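PDB 7M1B: galactose-binding-like protein from Bacteroides thetaiotaomicron, which is a SusE-like protein of a gut bacterium, probably engaged in handling galactose-containing glycans, with a possible degradative role. Local coordinates for residues I117-N120 and G125-I128; D299-D304 and D308-L313; Y282-G287 and I319-W324. All coordinates share one frame; numbering follows the deposited sequence.

Contact 1. Residues I117-N120 and G125-I128; sequences IEVN and GIYI
Val119 lays its CG1 methyl between two isoleucines of the partner strand, 3.9 Å from Ile126 CD1 and 4.0 Å from Ile128 CG1. That methyl stands anti to the backbone N (chi1 -172°), which carries it across to the neighbouring strand. Ile128 lies beside Val119 and points the same way, while its other branch, CG2, meets Ile117 CD1 at 3.7 Å. The apolar face so formed is buried: Val119 packs on Tyr193, Thr195 and Leu197, and Ile128 on Val180 and Phe166.

Behind these side chains, Asn120 and Tyr127 form an antiparallel hydrogen-bonded pair. Asn120 N donates to Tyr127 O at 2.9 Å, and Tyr127 N donates back to Asn120 O at 2.8 Å; both bonds are nearly straight. Val119 and Ile128 are the adjoining non-hydrogen-bonded pair. On the opposite face from Val119, the Asn120 amide is held at both ends. Its ND2 donates to Glu118 OE2 at 3.1 Å, with the carboxylate oxygen in the amide plane and using its anti lone pair, while OD1 is hydrogen-bonded to His129 NE2. OD1 also sits at the edge of the Tyr127 ring, 4.2 Å from CD2. These bonds fix the rotation of the amide. The whole is a beta hairpin of strands 118-122 and 125-131, with its apolar face turned onto strands 176-183 and 193-197, as in a beta sandwich.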
loop_
_atom_site.group_PDB
_atom_site.type_symbol
_atom_site.label_atom_id
_atom_site.label_comp_id
_atom_site.label_asym_id
_atom_site.label_seq_id
_atom_site.Cartn_x
_atom_site.Cartn_y
_atom_site.Cartn_z
ATOM N N ILE A 117 22.384 7.680 10.434
ATOM C CA ILE A 117 21.358 8.083 9.476
ATOM C C ILE A 117 21.490 7.171 8.268
ATOM O O ILE A 117 22.625 6.744 7.974
ATOM C CB ILE A 117 21.475 9.587 9.104
ATOM C CG1 ILE A 117 20.135 10.118 8.473
ATOM C CG2 ILE A 117 22.729 9.958 8.266
ATOM C CD1 ILE A 117 20.187 11.618 8.178
ATOM N N GLU A 118 20.318 6.828 7.701
ATOM C CA GLU A 118 20.216 6.153 6.428
ATOM C C GLU A 118 19.289 6.972 5.538
ATOM O O GLU A 118 18.285 7.502 6.027
ATOM C CB GLU A 118 19.821 4.661 6.542
ATOM C CG GLU A 118 19.914 3.879 5.255
ATOM C CD GLU A 118 19.757 2.377 5.382
ATOM O OE1 GLU A 118 20.039 1.822 6.471
ATOM O OE2 GLU A 118 19.394 1.756 4.369
ATOM N N VAL A 119 19.662 7.143 4.269
ATOM C CA VAL A 119 18.843 7.892 3.337
ATOM C C VAL A 119 18.668 7.018 2.092
ATOM O O VAL A 119 19.648 6.582 1.441
ATOM C CB VAL A 119 19.510 9.229 2.984
ATOM C CG1 VAL A 119 18.616 10.152 2.163
ATOM C CG2 VAL A 119 20.008 9.975 4.237
ATOM N N ASN A 120 17.407 6.695 1.795
ATOM C CA ASN A 120 17.142 5.798 0.669
ATOM C C ASN A 120 16.219 6.486 -0.324
ATOM O O ASN A 120 15.390 7.329 0.043
ATOM C CB ASN A 120 16.380 4.543 1.111
ATOM C CG ASN A 120 17.024 3.828 2.275
ATOM O OD1 ASN A 120 16.334 3.456 3.225
ATOM N ND2 ASN A 120 18.302 3.546 2.154
ATOM N N GLY A 125 11.274 11.177 -4.306
ATOM C CA GLY A 125 12.150 11.818 -3.319
ATOM C C GLY A 125 12.984 10.827 -2.533
ATOM O O GLY A 125 13.518 9.846 -3.057
ATOM N N ILE A 126 13.184 11.188 -1.246
ATOM C CA ILE A 126 14.036 10.379 -0.400
ATOM C C ILE A 126 13.301 10.091 0.909
ATOM O O ILE A 126 12.390 10.835 1.317
ATOM C CB ILE A 126 15.394 11.070 -0.160
ATOM C CG1 ILE A 126 15.165 12.482 0.388
ATOM C CG2 ILE A 126 16.230 11.053 -1.436
ATOM C CD1 ILE A 126 16.461 13.124 0.962
ATOM N N TYR A 127 13.705 8.981 1.505
ATOM C CA TYR A 127 13.237 8.586 2.821
ATOM C C TYR A 127 14.424 8.649 3.775
ATOM O O TYR A 127 15.434 7.997 3.523
ATOM C CB TYR A 127 12.606 7.192 2.771
ATOM C CG TYR A 127 12.208 6.600 4.092
ATOM C CD1 TYR A 127 11.176 7.170 4.835
ATOM C CD2 TYR A 127 12.874 5.488 4.605
ATOM C CE1 TYR A 127 10.797 6.631 6.048
ATOM C CE2 TYR A 127 12.511 4.955 5.839
ATOM C CZ TYR A 127 11.464 5.527 6.555
ATOM O OH TYR A 127 11.088 5.084 7.811
ATOM N N ILE A 128 14.269 9.404 4.856
ATOM C CA ILE A 128 15.356 9.592 5.830
ATOM C C ILE A 128 15.000 8.872 7.118
ATOM O O ILE A 128 13.903 9.085 7.633
ATOM C CB ILE A 128 15.578 11.087 6.087
ATOM C CG1 ILE A 128 16.094 11.769 4.821
ATOM C CG2 ILE A 128 16.580 11.264 7.228
ATOM C CD1 ILE A 128 16.073 13.274 4.863
#

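Contact 2. Residues D299-D304 and D308-L313; sequences DLPSSD and DGWTKL
This is a largely water-mediated contact within the loop between strands 292-297 and 311-317, with one direct apolar touch between Pro301 and Trp310. No hydrogen bond passes directly between 299-304 and 308-313. Pro301 brings CG to 3.8 Å from Trp310 CZ2, with CB just beyond; the proline approaches the benzene part of the indole obliquely. The indole reaches it with CG anti to the carbonyl carbon, beside the backbone N (chi1 -72°).

Three waters fill in the polar side. One donates to both Asp299 OD1 and Gly309 O, at 2.7 Å from each. A second lies in the indole plane at its edge, where it accepts from Trp310 NE1 at 3.0 Å and donates to Ser302 O; the indole N-H thus has a water as its partner. The third donates to Ser302 OG and to Asp308 O, the latter at 2.7 Å. Ser302 OG in turn donates to Asp304 OD1 at 2.6 Å, nearly in line with the carboxylate C-O bond. Asp299 has a stronger tie through OD2, a salt bridge to Arg297, which also makes a cation-pi contact with Trp310.

The loop joins two antiparallel strands of what is probably a galactose-binding-domain-like beta sandwich. Trp310 immediately precedes strand 311-317; its indole packs against Trp295 of the paired strand 292-297 and meets Trp307 edge-to-face, while Tyr354 of strand 352-362 touches both the indole and Pro301.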
loop_
_atom_site.group_PDB
_atom_site.type_symbol
_atom_site.label_atom_id
_atom_site.label_comp_id
_atom_site.label_asym_id
_atom_site.label_seq_id
_atom_site.Cartn_x
_atom_site.Cartn_y
_atom_site.Cartn_z
ATOM N N ASP A 299 9.717 -12.884 1.626
ATOM C CA ASP A 299 10.118 -14.282 1.725
ATOM C C ASP A 299 8.876 -15.191 1.722
ATOM O O ASP A 299 7.733 -14.728 1.868
ATOM C CB ASP A 299 10.962 -14.483 2.991
ATOM C CG ASP A 299 10.162 -14.239 4.285
ATOM O OD1 ASP A 299 9.391 -13.356 4.315
ATOM O OD2 ASP A 299 10.211 -15.075 5.184
ATOM N N LEU A 300 9.095 -16.466 1.398
ATOM C CA LEU A 300 8.014 -17.454 1.306
ATOM C C LEU A 300 7.128 -17.441 2.564
ATOM O O LEU A 300 7.597 -17.647 3.700
ATOM C CB LEU A 300 8.635 -18.833 1.075
ATOM C CG LEU A 300 7.722 -19.908 0.485
ATOM C CD1 LEU A 300 7.408 -19.637 -0.988
ATOM C CD2 LEU A 300 8.264 -21.309 0.773
ATOM N N PRO A 301 5.804 -17.272 2.407
ATOM C CA PRO A 301 4.857 -17.472 3.513
ATOM C C PRO A 301 4.890 -18.905 4.021
ATOM O O PRO A 301 5.154 -19.820 3.254
ATOM C CB PRO A 301 3.474 -17.219 2.879
ATOM C CG PRO A 301 3.822 -16.290 1.682
ATOM C CD PRO A 301 5.086 -16.917 1.156
ATOM N N SER A 302 4.569 -19.055 5.299
ATOM C CA SER A 302 4.235 -20.377 5.843
ATOM C C SER A 302 2.875 -20.840 5.294
ATOM O O SER A 302 1.915 -20.049 5.211
ATOM C CB SER A 302 4.308 -20.444 7.405
ATOM O OG SER A 302 3.337 -19.589 7.970
ATOM N N SER A 303 2.802 -22.130 4.986
ATOM C CA SER A 303 1.614 -22.726 4.335
ATOM C C SER A 303 0.362 -22.665 5.225
ATOM O O SER A 303 -0.752 -22.614 4.719
ATOM C CB SER A 303 1.901 -24.170 3.862
ATOM O OG SER A 303 2.112 -24.988 5.022
ATOM N N ASP A 304 0.559 -22.527 6.573
ATOM C CA ASP A 304 -0.584 -22.521 7.497
ATOM C C ASP A 304 -1.297 -21.163 7.453
ATOM O O ASP A 304 -2.384 -20.966 7.997
ATOM C CB ASP A 304 -0.205 -22.880 8.953
ATOM C CG ASP A 304 0.877 -21.983 9.569
ATOM O OD1 ASP A 304 1.328 -20.999 8.883
ATOM O OD2 ASP A 304 1.318 -22.267 10.766
ATOM N N ASP A 308 2.730 -14.403 11.297
ATOM C CA ASP A 308 4.128 -14.184 11.633
ATOM C C ASP A 308 4.924 -13.944 10.348
ATOM O O ASP A 308 4.759 -14.681 9.337
ATOM C CB ASP A 308 4.678 -15.423 12.335
ATOM C CG ASP A 308 4.155 -15.577 13.762
ATOM O OD1 ASP A 308 3.371 -14.708 14.267
ATOM O OD2 ASP A 308 4.544 -16.566 14.374
ATOM N N GLY A 309 5.720 -12.872 10.327
ATOM C CA GLY A 309 6.582 -12.645 9.175
ATOM C C GLY A 309 5.954 -11.709 8.133
ATOM O O GLY A 309 6.616 -11.332 7.152
ATOM N N TRP A 310 4.693 -11.312 8.344
ATOM C CA TRP A 310 3.980 -10.380 7.467
ATOM C C TRP A 310 4.091 -8.963 8.028
ATOM O O TRP A 310 4.018 -8.786 9.257
ATOM C CB TRP A 310 2.497 -10.790 7.350
ATOM C CG TRP A 310 2.321 -12.042 6.519
ATOM C CD1 TRP A 310 2.276 -13.352 6.969
ATOM C CD2 TRP A 310 2.012 -12.086 5.115
ATOM N NE1 TRP A 310 2.033 -14.207 5.888
ATOM C CE2 TRP A 310 1.877 -13.438 4.751
ATOM C CE3 TRP A 310 1.917 -11.071 4.127
ATOM C CZ2 TRP A 310 1.562 -13.817 3.421
ATOM C CZ3 TRP A 310 1.648 -11.456 2.834
ATOM C CH2 TRP A 310 1.490 -12.787 2.510
ATOM N N THR A 311 4.208 -7.945 7.145
ATOM C CA THR A 311 4.345 -6.523 7.485
ATOM C C THR A 311 3.146 -5.772 6.901
ATOM O O THR A 311 2.741 -6.022 5.731
ATOM C CB THR A 311 5.633 -5.911 6.889
ATOM O OG1 THR A 311 6.727 -6.647 7.422
ATOM C CG2 THR A 311 5.793 -4.444 7.200
ATOM N N LYS A 312 2.555 -4.877 7.681
ATOM C CA LYS A 312 1.467 -4.073 7.166
ATOM C C LYS A 312 1.990 -2.961 6.249
ATOM O O LYS A 312 2.981 -2.247 6.566
ATOM C CB LYS A 312 0.633 -3.487 8.300
ATOM C CG LYS A 312 -0.699 -2.928 7.819
ATOM C CD LYS A 312 -1.592 -2.467 8.954
ATOM C CE LYS A 312 -1.520 -0.990 9.161
ATOM N NZ LYS A 312 -2.494 -0.564 10.207
ATOM N N LEU A 313 1.314 -2.847 5.080
ATOM C CA LEU A 313 1.748 -1.884 4.070
ATOM C C LEU A 313 0.796 -0.708 3.831
ATOM O O LEU A 313 1.263 0.307 3.283
ATOM C CB LEU A 313 1.888 -2.601 2.711
ATOM C CG LEU A 313 2.665 -3.917 2.727
ATOM C CD1 LEU A 313 2.663 -4.546 1.322
ATOM C CD2 LEU A 313 4.123 -3.801 3.234
HETATM O O HOH W 1 9.217 -12.038 6.617
HETATM O O HOH W 2 2.044 -17.149 6.229
HETATM O O HOH W 3 4.628 -17.320 8.921
#

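Contact 3. Residues Y282-G287 and I319-W324; sequences YYYRAG and IKPSGW
One face of the Tyr284 ring is covered by the aliphatic chain of Lys320, and the phenol end of its edge meets the carbonyl oxygen of Ile319. Lys320 CG stands 3.7 Å from the ring centroid and only 6° off the ring normal, a CH-pi contact over the face. Lys320 CB lies 3.6 Å from Tyr284 CE1, and its CD and CE run on toward the Tyr284 CB. This overlap depends on a fully extended lysine: CG is anti to the backbone N (chi1 -172°), and each later torsion is also near 180°. The His363 ring meets Tyr284 edge-to-face.

At its far end Tyr284 OH donates to Ile319 O at 2.7 Å, tilted 16° from the carbonyl plane, while Pro321 CD lies 3.5 Å from the same OH. The ring is therefore held both by its face and by its hydroxyl.

The ammonium group passes beyond the ring to gather oxygens. Lys320 NZ donates to Trp324 O at 2.9 Å, from above the carbonyl plane, and also to Ser328 O. A water accepts from Lys320 NZ at 2.9 Å and donates to Tyr284 O, adding a solvent bridge between the loops.

Each loop is shaped by a tight turn. A type II beta turn from Tyr282 to Arg285 presents Tyr284. Lys320 to Gly323 is a type I turn, overlapped by an ST turn in which Trp324 N donates to Ser322 OG.

Two loops of a probable galactose-binding-domain-like beta sandwich meet here: the one after strand 256-274 and the one leading from strand 311-317 into helix 331-338. That helix packs close by, with Tyr336 touching Tyr284 and Asp333 reaching Lys320, Pro321 and Ser322.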
loop_
_atom_site.group_PDB
_atom_site.type_symbol
_atom_site.label_atom_id
_atom_site.label_comp_id
_atom_site.label_asym_id
_atom_site.label_seq_id
_atom_site.Cartn_x
_atom_site.Cartn_y
_atom_site.Cartn_z
ATOM N N TYR A 282 -23.933 -3.418 -9.490
ATOM C CA TYR A 282 -23.263 -4.186 -8.434
ATOM C C TYR A 282 -22.277 -3.381 -7.600
ATOM O O TYR A 282 -21.690 -3.893 -6.646
ATOM C CB TYR A 282 -22.609 -5.446 -8.997
ATOM C CG TYR A 282 -23.652 -6.492 -9.232
ATOM C CD1 TYR A 282 -24.338 -6.544 -10.463
ATOM C CD2 TYR A 282 -23.835 -7.536 -8.323
ATOM C CE1 TYR A 282 -25.312 -7.522 -10.680
ATOM C CE2 TYR A 282 -24.852 -8.472 -8.491
ATOM C CZ TYR A 282 -25.528 -8.522 -9.727
ATOM O OH TYR A 282 -26.502 -9.485 -9.928
ATOM N N TYR A 283 -22.007 -2.143 -8.032
ATOM C CA TYR A 283 -21.131 -1.334 -7.199
ATOM C C TYR A 283 -21.684 -1.138 -5.786
ATOM O O TYR A 283 -22.902 -0.989 -5.542
ATOM C CB TYR A 283 -20.802 0.025 -7.865
ATOM C CG TYR A 283 -19.948 -0.037 -9.104
ATOM C CD1 TYR A 283 -18.824 -0.871 -9.169
ATOM C CD2 TYR A 283 -20.215 0.799 -10.198
ATOM C CE1 TYR A 283 -18.022 -0.895 -10.315
ATOM C CE2 TYR A 283 -19.399 0.794 -11.345
ATOM C CZ TYR A 283 -18.267 0.003 -11.363
ATOM O OH TYR A 283 -17.476 -0.066 -12.488
ATOM N N TYR A 284 -20.756 -1.107 -4.847
ATOM C CA TYR A 284 -21.004 -0.723 -3.453
ATOM C C TYR A 284 -22.006 -1.694 -2.790
ATOM O O TYR A 284 -22.785 -1.293 -1.922
ATOM C CB TYR A 284 -21.505 0.735 -3.409
ATOM C CG TYR A 284 -20.411 1.685 -3.815
ATOM C CD1 TYR A 284 -19.317 1.930 -2.990
ATOM C CD2 TYR A 284 -20.519 2.332 -5.018
ATOM C CE1 TYR A 284 -18.299 2.803 -3.376
ATOM C CE2 TYR A 284 -19.501 3.193 -5.435
ATOM C CZ TYR A 284 -18.427 3.464 -4.581
ATOM O OH TYR A 284 -17.403 4.296 -4.947
ATOM N N ARG A 285 -21.967 -2.953 -3.217
ATOM C CA ARG A 285 -22.742 -4.031 -2.582
ATOM C C ARG A 285 -22.223 -5.347 -3.187
ATOM O O ARG A 285 -21.246 -5.346 -3.957
ATOM C CB ARG A 285 -24.240 -3.872 -2.929
ATOM C CG ARG A 285 -24.657 -4.092 -4.392
ATOM C CD ARG A 285 -26.175 -4.024 -4.695
ATOM N NE ARG A 285 -26.569 -4.461 -6.068
ATOM C CZ ARG A 285 -27.035 -5.663 -6.480
ATOM N NH1 ARG A 285 -27.177 -6.655 -5.605
ATOM N NH2 ARG A 285 -27.350 -5.861 -7.774
ATOM N N ALA A 286 -22.768 -6.478 -2.696
ATOM C CA ALA A 286 -22.518 -7.768 -3.322
ATOM C C ALA A 286 -21.024 -8.073 -3.466
ATOM O O ALA A 286 -20.513 -8.400 -4.548
ATOM C CB ALA A 286 -23.239 -7.843 -4.667
ATOM N N GLY A 287 -20.336 -7.909 -2.346
ATOM C CA GLY A 287 -18.947 -8.315 -2.239
ATOM C C GLY A 287 -17.972 -7.141 -2.352
ATOM O O GLY A 287 -16.796 -7.382 -2.108
ATOM N N ILE A 319 -14.267 4.702 -0.821
ATOM C CA ILE A 319 -15.259 5.760 -0.605
ATOM C C ILE A 319 -16.418 5.620 -1.592
ATOM O O ILE A 319 -16.206 5.390 -2.798
ATOM C CB ILE A 319 -14.561 7.139 -0.728
ATOM C CG1 ILE A 319 -13.503 7.303 0.379
ATOM C CG2 ILE A 319 -15.601 8.239 -0.598
ATOM C CD1 ILE A 319 -13.952 6.908 1.760
ATOM N N LYS A 320 -17.662 5.824 -1.072
ATOM C CA LYS A 320 -18.861 5.959 -1.902
ATOM C C LYS A 320 -19.183 7.449 -2.014
ATOM O O LYS A 320 -19.643 8.013 -1.045
ATOM C CB LYS A 320 -20.049 5.171 -1.356
ATOM C CG LYS A 320 -21.243 5.134 -2.300
ATOM C CD LYS A 320 -22.364 4.273 -1.639
ATOM C CE LYS A 320 -23.504 4.058 -2.634
ATOM N NZ LYS A 320 -24.595 3.250 -2.006
ATOM N N PRO A 321 -18.843 8.178 -3.090
ATOM C CA PRO A 321 -18.997 9.653 -3.098
ATOM C C PRO A 321 -20.348 10.185 -2.604
ATOM O O PRO A 321 -20.413 11.180 -1.869
ATOM C CB PRO A 321 -18.830 10.016 -4.580
ATOM C CG PRO A 321 -17.843 8.975 -5.076
ATOM C CD PRO A 321 -18.265 7.679 -4.364
ATOM N N SER A 322 -21.444 9.530 -3.002
ATOM C CA SER A 322 -22.777 9.997 -2.599
ATOM C C SER A 322 -23.069 9.788 -1.112
ATOM O O SER A 322 -23.939 10.479 -0.523
ATOM C CB SER A 322 -23.797 9.214 -3.382
ATOM O OG SER A 322 -23.823 7.860 -2.876
ATOM N N GLY A 323 -22.452 8.748 -0.525
ATOM C CA GLY A 323 -22.776 8.337 0.834
ATOM C C GLY A 323 -24.204 7.740 0.928
ATOM O O GLY A 323 -24.715 7.518 2.027
ATOM N N TRP A 324 -24.843 7.369 -0.205
ATOM C CA TRP A 324 -26.190 6.803 -0.182
ATOM C C TRP A 324 -26.174 5.411 0.409
ATOM O O TRP A 324 -25.126 4.741 0.467
ATOM C CB TRP A 324 -26.732 6.777 -1.621
ATOM C CG TRP A 324 -27.066 8.129 -2.203
ATOM C CD1 TRP A 324 -27.050 9.362 -1.605
ATOM C CD2 TRP A 324 -27.589 8.325 -3.527
ATOM N NE1 TRP A 324 -27.490 10.322 -2.490
ATOM C CE2 TRP A 324 -27.814 9.717 -3.680
ATOM C CE3 TRP A 324 -27.800 7.482 -4.628
ATOM C CZ2 TRP A 324 -28.320 10.245 -4.875
ATOM C CZ3 TRP A 324 -28.330 8.001 -5.796
ATOM C CH2 TRP A 324 -28.553 9.379 -5.929
HETATM O O HOH W 4 -23.492 1.017 -0.561
HETATM O O HOH W 5 -25.125 0.074 -3.333
#

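How the contacts relate
From the N-terminal end of the modelled chain, contact 1 comes first and closes a short hairpin between strands 118-122 and 125-131. It is complete before the other two begin, and its centre lies about 39 Å from that of contact 3, on the opposite side of the chain's centre. Contact 3 then opens at 282-287 and closes at 319-324, enclosing strands 289-290, 292-297 and 311-317; it ties the loop after strand 256-274 to the one before helix 331-338. Contact 2 is nested inside that span, where it lies in the connection between strands 292-297 and 311-317. The centres of contacts 2 and 3 are about 31 Å apart and they do not touch.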